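Local coordinates for glycosyl hydrolases family 2, sugar binding domain protein (Bacteroides uniformis str. 3978 T3 ii, PDB 6D1P), which probably hydrolyses O-glycosidic bonds, acting as a beta-glucuronidase of glycosyl hydrolase family 2 from a human gut bacterium, at residues R555-T566 with N667-G675. Residues are numbered along the deposited sequence; the frame is centred on the assembly and turned at random.
Sequences RLFDWHLKEQET and NSQDFPAAG
Phe671 lies against Asp558, Trp559 and, a turn further on, Lys562 of helix 550-564 in the TIM barrel domain. Its loop, between strands 659-665 and 677-680, belongs to the beta domain that follows, so the contact joins two domains. With CG anti to the backbone N (chi1 171°), the Phe671 ring reaches the helix and forms an edge-to-face, T-shaped pair with Trp559, planes at 80°, in which Trp559 CE3 sits over the ring centre, 3.6 Å from Phe671 CD2. The cis Pro672 covers the opposite face with its CB; a flat, apolar ring suits this slot between indole edge and proline.

Gln669 suits its place beside Lys562 because a primary amide can donate and accept at once. NE2 gives a nearly straight bond to Lys562 O (3.0 Å, 169°), with that oxygen close to the amide plane, while OE1 accepts a hydrogen bond from a water. The long Lys562 chain, bent at chi2, runs past Ser668 O and lays CE on Phe671 CB (3.8 Å) and above one face of the indole, toward its rim. Nearby, Ser668 OG donates to Glu565 OE2 (2.7 Å).

Buried Asp558 uses both oxygens: OD2 meets Tyr616 and a water shared with Ala674 N, whereas OD1, also bonded to Tyr646, accepts Ala673 N on its syn lone pair at 2.6 Å.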
ATOM      1  N   ARG A 555       1.863  -9.742  40.138  1.00 24.05           N
ATOM      2  CA  ARG A 555       2.675 -10.516  41.056  1.00 23.52           C
ATOM      3  C   ARG A 555       4.138 -10.524  40.638  1.00 28.17           C
ATOM      4  O   ARG A 555       5.032 -10.458  41.493  1.00 26.66           O
ATOM      5  CB  ARG A 555       2.130 -11.937  41.133  1.00 27.22           C
ATOM      6  CG  ARG A 555       0.794 -12.031  41.867  1.00 28.58           C
ATOM      7  CD  ARG A 555       0.178 -13.392  41.668  1.00 30.53           C
ATOM      8  NE  ARG A 555      -0.915 -13.640  42.597  1.00 39.81           N
ATOM      9  CZ  ARG A 555      -2.116 -13.069  42.515  1.00 42.74           C
ATOM     10  NH1 ARG A 555      -2.385 -12.198  41.543  1.00 38.21           N
ATOM     11  NH2 ARG A 555      -3.051 -13.369  43.403  1.00 40.26           N
ATOM     12  N   LEU A 556       4.407 -10.611  39.328  1.00 27.08           N
ATOM     13  CA  LEU A 556       5.794 -10.646  38.867  1.00 23.98           C
ATOM     14  C   LEU A 556       6.485  -9.324  39.140  1.00 25.30           C
ATOM     15  O   LEU A 556       7.634  -9.306  39.602  1.00 27.36           O
ATOM     16  CB  LEU A 556       5.870 -10.991  37.372  1.00 24.00           C
ATOM     17  CG  LEU A 556       7.251 -11.132  36.687  1.00 23.54           C
ATOM     18  CD1 LEU A 556       7.136 -11.999  35.428  1.00 25.56           C
ATOM     19  CD2 LEU A 556       7.885  -9.782  36.312  1.00 19.31           C
ATOM     20  N   PHE A 557       5.805  -8.206  38.854  1.00 22.50           N
ATOM     21  CA  PHE A 557       6.380  -6.902  39.159  1.00 24.63           C
ATOM     22  C   PHE A 557       6.569  -6.741  40.665  1.00 27.06           C
ATOM     23  O   PHE A 557       7.612  -6.266  41.131  1.00 25.23           O
ATOM     24  CB  PHE A 557       5.480  -5.780  38.635  1.00 28.43           C
ATOM     25  CG  PHE A 557       5.419  -5.666  37.131  1.00 25.66           C
ATOM     26  CD1 PHE A 557       6.565  -5.740  36.359  1.00 27.24           C
ATOM     27  CD2 PHE A 557       4.195  -5.442  36.499  1.00 26.34           C
ATOM     28  CE1 PHE A 557       6.503  -5.610  34.966  1.00 24.26           C
ATOM     29  CE2 PHE A 557       4.107  -5.308  35.125  1.00 25.81           C
ATOM     30  CZ  PHE A 557       5.261  -5.395  34.345  1.00 26.61           C
ATOM     31  N   ASP A 558       5.545  -7.119  41.435  1.00 29.91           N
ATOM     32  CA  ASP A 558       5.576  -7.033  42.893  1.00 27.40           C
ATOM     33  C   ASP A 558       6.808  -7.743  43.446  1.00 27.80           C
ATOM     34  O   ASP A 558       7.647  -7.137  44.121  1.00 25.30           O
ATOM     35  CB  ASP A 558       4.278  -7.647  43.441  1.00 25.15           C
ATOM     36  CG  ASP A 558       4.050  -7.361  44.917  1.00 30.49           C
ATOM     37  OD1 ASP A 558       2.944  -7.671  45.390  1.00 32.02           O
ATOM     38  OD2 ASP A 558       4.945  -6.834  45.606  1.00 28.18           O
ATOM     39  N   TRP A 559       6.961  -9.027  43.104  1.00 29.93           N
ATOM     40  CA  TRP A 559       8.120  -9.799  43.539  1.00 29.58           C
ATOM     41  C   TRP A 559       9.437  -9.090  43.213  1.00 33.49           C
ATOM     42  O   TRP A 559      10.245  -8.813  44.110  1.00 33.85           O
ATOM     43  CB  TRP A 559       8.101 -11.186  42.906  1.00 25.24           C
ATOM     44  CG  TRP A 559       9.126 -12.029  43.541  1.00 33.97           C
ATOM     45  CD1 TRP A 559      10.463 -12.085  43.225  1.00 34.50           C
ATOM     46  CD2 TRP A 559       8.944 -12.886  44.677  1.00 36.76           C
ATOM     47  NE1 TRP A 559      11.110 -12.953  44.072  1.00 33.89           N
ATOM     48  CE2 TRP A 559      10.207 -13.459  44.975  1.00 37.02           C
ATOM     49  CE3 TRP A 559       7.832 -13.242  45.464  1.00 33.26           C
ATOM     50  CZ2 TRP A 559      10.390 -14.376  46.028  1.00 35.65           C
ATOM     51  CZ3 TRP A 559       8.018 -14.157  46.513  1.00 35.11           C
ATOM     52  CH2 TRP A 559       9.288 -14.704  46.786  1.00 29.58           C
ATOM     53  N   HIS A 560       9.676  -8.803  41.927  1.00 30.43           N
ATOM     54  CA  HIS A 560      10.921  -8.140  41.542  1.00 28.87           C
ATOM     55  C   HIS A 560      11.177  -6.914  42.402  1.00 28.32           C
ATOM     56  O   HIS A 560      12.292  -6.714  42.902  1.00 27.93           O
ATOM     57  CB  HIS A 560      10.889  -7.729  40.067  1.00 25.48           C
ATOM     58  CG  HIS A 560      11.221  -8.828  39.108  1.00 22.92           C
ATOM     59  ND1 HIS A 560      10.327  -9.820  38.767  1.00 23.18           N
ATOM     60  CD2 HIS A 560      12.342  -9.072  38.390  1.00 21.66           C
ATOM     61  CE1 HIS A 560      10.887 -10.636  37.891  1.00 22.93           C
ATOM     62  NE2 HIS A 560      12.113 -10.206  37.648  1.00 24.12           N
ATOM     63  N   LEU A 561      10.146  -6.077  42.583  1.00 27.24           N
ATOM     64  CA  LEU A 561      10.333  -4.813  43.293  1.00 29.95           C
ATOM     65  C   LEU A 561      10.664  -5.040  44.765  1.00 29.91           C
ATOM     66  O   LEU A 561      11.487  -4.316  45.346  1.00 26.26           O
ATOM     67  CB  LEU A 561       9.087  -3.941  43.151  1.00 28.00           C
ATOM     68  CG  LEU A 561       8.861  -3.355  41.749  1.00 26.47           C
ATOM     69  CD1 LEU A 561       7.505  -2.686  41.648  1.00 27.42           C
ATOM     70  CD2 LEU A 561       9.957  -2.366  41.409  1.00 27.78           C
ATOM     71  N   LYS A 562      10.033  -6.026  45.393  1.00 26.56           N
ATOM     72  CA  LYS A 562      10.346  -6.243  46.794  1.00 33.35           C
ATOM     73  C   LYS A 562      11.706  -6.906  46.948  1.00 34.40           C
ATOM     74  O   LYS A 562      12.384  -6.676  47.955  1.00 33.32           O
ATOM     75  CB  LYS A 562       9.240  -7.035  47.492  1.00 29.87           C
ATOM     76  CG  LYS A 562       9.082  -8.470  47.090  1.00 34.99           C
ATOM     77  CD  LYS A 562       9.686  -9.419  48.115  1.00 32.88           C
ATOM     78  CE  LYS A 562       9.262 -10.853  47.809  1.00 37.74           C
ATOM     79  NZ  LYS A 562       9.895 -11.844  48.732  1.00 46.07           N
ATOM     80  N   GLU A 563      12.156  -7.664  45.940  1.00 31.06           N
ATOM     81  CA  GLU A 563      13.505  -8.219  46.005  1.00 30.82           C
ATOM     82  C   GLU A 563      14.556  -7.125  45.895  1.00 31.80           C
ATOM     83  O   GLU A 563      15.587  -7.176  46.582  1.00 32.87           O
ATOM     84  CB  GLU A 563      13.702  -9.274  44.922  1.00 29.97           C
ATOM     85  CG  GLU A 563      12.805 -10.495  45.104  1.00 34.53           C
ATOM     86  CD  GLU A 563      13.077 -11.258  46.397  1.00 39.10           C
ATOM     87  OE1 GLU A 563      13.657 -12.360  46.326  1.00 36.66           O
ATOM     88  OE2 GLU A 563      12.701 -10.756  47.482  1.00 43.16           O
ATOM     89  N   GLN A 564      14.302  -6.107  45.074  1.00 25.17           N
ATOM     90  CA  GLN A 564      15.319  -5.084  44.881  1.00 31.73           C
ATOM     91  C   GLN A 564      15.655  -4.334  46.164  1.00 33.55           C
ATOM     92  O   GLN A 564      16.732  -3.733  46.246  1.00 31.92           O
ATOM     93  CB  GLN A 564      14.889  -4.118  43.779  1.00 26.26           C
ATOM     94  CG  GLN A 564      14.797  -4.856  42.447  1.00 31.05           C
ATOM     95  CD  GLN A 564      14.642  -3.972  41.231  1.00 23.35           C
ATOM     96  OE1 GLN A 564      14.621  -2.749  41.320  1.00 25.33           O
ATOM     97  NE2 GLN A 564      14.540  -4.601  40.076  1.00 27.79           N
ATOM     98  N   GLU A 565      14.770  -4.353  47.161  1.00 34.34           N
ATOM     99  CA  GLU A 565      15.052  -3.670  48.416  1.00 34.96           C
ATOM    100  C   GLU A 565      16.117  -4.390  49.238  1.00 36.05           C
ATOM    101  O   GLU A 565      16.672  -3.794  50.161  1.00 43.52           O
ATOM    102  CB  GLU A 565      13.774  -3.540  49.238  1.00 34.08           C
ATOM    103  CG  GLU A 565      12.732  -2.610  48.654  1.00 36.57           C
ATOM    104  CD  GLU A 565      11.482  -2.508  49.524  1.00 42.22           C
ATOM    105  OE1 GLU A 565      11.496  -3.010  50.682  1.00 46.86           O
ATOM    106  OE2 GLU A 565      10.490  -1.921  49.042  1.00 41.96           O
ATOM    107  N   THR A 566      16.399  -5.653  48.927  1.00 38.14           N
ATOM    108  CA  THR A 566      17.353  -6.473  49.662  1.00 31.74           C
ATOM    109  C   THR A 566      18.600  -6.782  48.834  1.00 36.28           C
ATOM    110  O   THR A 566      19.262  -7.795  49.064  1.00 40.86           O
ATOM    111  CB  THR A 566      16.691  -7.775  50.124  1.00 33.37           C
ATOM    112  OG1 THR A 566      16.797  -8.786  49.107  1.00 39.93           O
ATOM    113  CG2 THR A 566      15.232  -7.539  50.414  1.00 39.09           C
ATOM    114  N   ASN A 667       4.220  -3.548  54.394  1.00 39.62           N
ATOM    115  CA  ASN A 667       5.510  -4.207  54.554  1.00 38.34           C
ATOM    116  C   ASN A 667       5.895  -4.821  53.207  1.00 36.36           C
ATOM    117  O   ASN A 667       5.382  -5.886  52.846  1.00 33.40           O
ATOM    118  CB  ASN A 667       5.436  -5.250  55.661  1.00 39.68           C
ATOM    119  CG  ASN A 667       6.711  -6.045  55.799  1.00 38.44           C
ATOM    120  OD1 ASN A 667       7.744  -5.689  55.223  1.00 33.91           O
ATOM    121  ND2 ASN A 667       6.647  -7.141  56.556  1.00 37.75           N
ATOM    122  N   SER A 668       6.835  -4.166  52.504  1.00 37.10           N
ATOM    123  CA  SER A 668       7.279  -4.607  51.179  1.00 32.19           C
ATOM    124  C   SER A 668       7.573  -6.101  51.132  1.00 34.92           C
ATOM    125  O   SER A 668       7.206  -6.779  50.161  1.00 27.99           O
ATOM    126  CB  SER A 668       8.521  -3.825  50.753  1.00 34.42           C
ATOM    127  OG  SER A 668       8.234  -2.487  50.365  1.00 32.43           O
ATOM    128  N   GLN A 669       8.242  -6.633  52.169  1.00 31.71           N
ATOM    129  CA  GLN A 669       8.676  -8.030  52.182  1.00 30.34           C
ATOM    130  C   GLN A 669       7.542  -9.023  52.390  1.00 30.17           C
ATOM    131  O   GLN A 669       7.760 -10.227  52.218  1.00 33.65           O
ATOM    132  CB  GLN A 669       9.733  -8.245  53.269  1.00 31.47           C
ATOM    133  CG  GLN A 669      11.024  -7.500  53.015  1.00 30.17           C
ATOM    134  CD  GLN A 669      11.523  -7.705  51.584  1.00 35.29           C
ATOM    135  OE1 GLN A 669      11.645  -8.842  51.111  1.00 30.50           O
ATOM    136  NE2 GLN A 669      11.796  -6.597  50.885  1.00 28.56           N
ATOM    137  N   ASP A 670       6.347  -8.565  52.758  1.00 31.97           N
ATOM    138  CA  ASP A 670       5.213  -9.453  53.036  1.00 29.46           C
ATOM    139  C   ASP A 670       4.418  -9.646  51.736  1.00 32.49           C
ATOM    140  O   ASP A 670       3.342  -9.081  51.526  1.00 28.00           O
ATOM    141  CB  ASP A 670       4.362  -8.866  54.163  1.00 27.76           C
ATOM    142  CG  ASP A 670       3.455  -9.892  54.824  1.00 27.30           C
ATOM    143  OD1 ASP A 670       3.154 -10.934  54.207  1.00 28.40           O
ATOM    144  OD2 ASP A 670       3.054  -9.663  55.992  1.00 38.98           O
ATOM    145  N   PHE A 671       4.977 -10.471  50.841  1.00 31.57           N
ATOM    146  CA  PHE A 671       4.470 -10.639  49.488  1.00 31.51           C
ATOM    147  C   PHE A 671       3.207 -11.499  49.487  1.00 33.50           C
ATOM    148  O   PHE A 671       3.163 -12.529  50.159  1.00 36.70           O
ATOM    149  CB  PHE A 671       5.539 -11.281  48.609  1.00 32.34           C
ATOM    150  CG  PHE A 671       5.057 -11.691  47.252  1.00 30.33           C
ATOM    151  CD1 PHE A 671       5.108 -10.799  46.183  1.00 31.51           C
ATOM    152  CD2 PHE A 671       4.591 -12.981  47.024  1.00 27.15           C
ATOM    153  CE1 PHE A 671       4.676 -11.183  44.904  1.00 30.53           C
ATOM    154  CE2 PHE A 671       4.165 -13.373  45.753  1.00 32.41           C
ATOM    155  CZ  PHE A 671       4.204 -12.472  44.691  1.00 28.77           C
ATOM    156  N   PRO A 672       2.182 -11.132  48.693  1.00 31.80           N
ATOM    157  CA  PRO A 672       2.187  -9.981  47.783  1.00 32.56           C
ATOM    158  C   PRO A 672       1.449  -8.767  48.307  1.00 32.48           C
ATOM    159  O   PRO A 672       0.804  -8.845  49.348  1.00 28.41           O
ATOM    160  CB  PRO A 672       1.465 -10.522  46.557  1.00 29.59           C
ATOM    161  CG  PRO A 672       0.387 -11.398  47.188  1.00 33.99           C
ATOM    162  CD  PRO A 672       1.037 -12.020  48.427  1.00 26.01           C
ATOM    163  N   ALA A 673       1.529  -7.670  47.547  1.00 30.29           N
ATOM    164  CA  ALA A 673       0.878  -6.401  47.863  1.00 29.94           C
ATOM    165  C   ALA A 673       1.418  -5.766  49.143  1.00 34.92           C
ATOM    166  O   ALA A 673       0.713  -4.981  49.784  1.00 29.98           O
ATOM    167  CB  ALA A 673      -0.644  -6.554  47.960  1.00 29.44           C
ATOM    168  N   ALA A 674       2.670  -6.084  49.505  1.00 31.16           N
ATOM    169  CA  ALA A 674       3.352  -5.492  50.663  1.00 30.20           C
ATOM    170  C   ALA A 674       2.500  -5.590  51.934  1.00 33.46           C
ATOM    171  O   ALA A 674       2.380  -4.633  52.703  1.00 32.21           O
ATOM    172  CB  ALA A 674       3.761  -4.039  50.395  1.00 24.67           C
ATOM    173  N   GLY A 675       1.900  -6.764  52.156  1.00 32.39           N
ATOM    174  CA  GLY A 675       1.047  -6.985  53.309  1.00 30.31           C
ATOM    175  C   GLY A 675      -0.370  -6.441  53.206  1.00 36.10           C
ATOM    176  O   GLY A 675      -1.236  -6.871  53.974  1.00 33.31           O
TER
HETATM  177  O   HOH W   1       4.771  -7.660  48.640  1.00 30.79           O
HETATM  178  O   HOH W   2      10.378 -11.614  51.091  1.00 37.40           O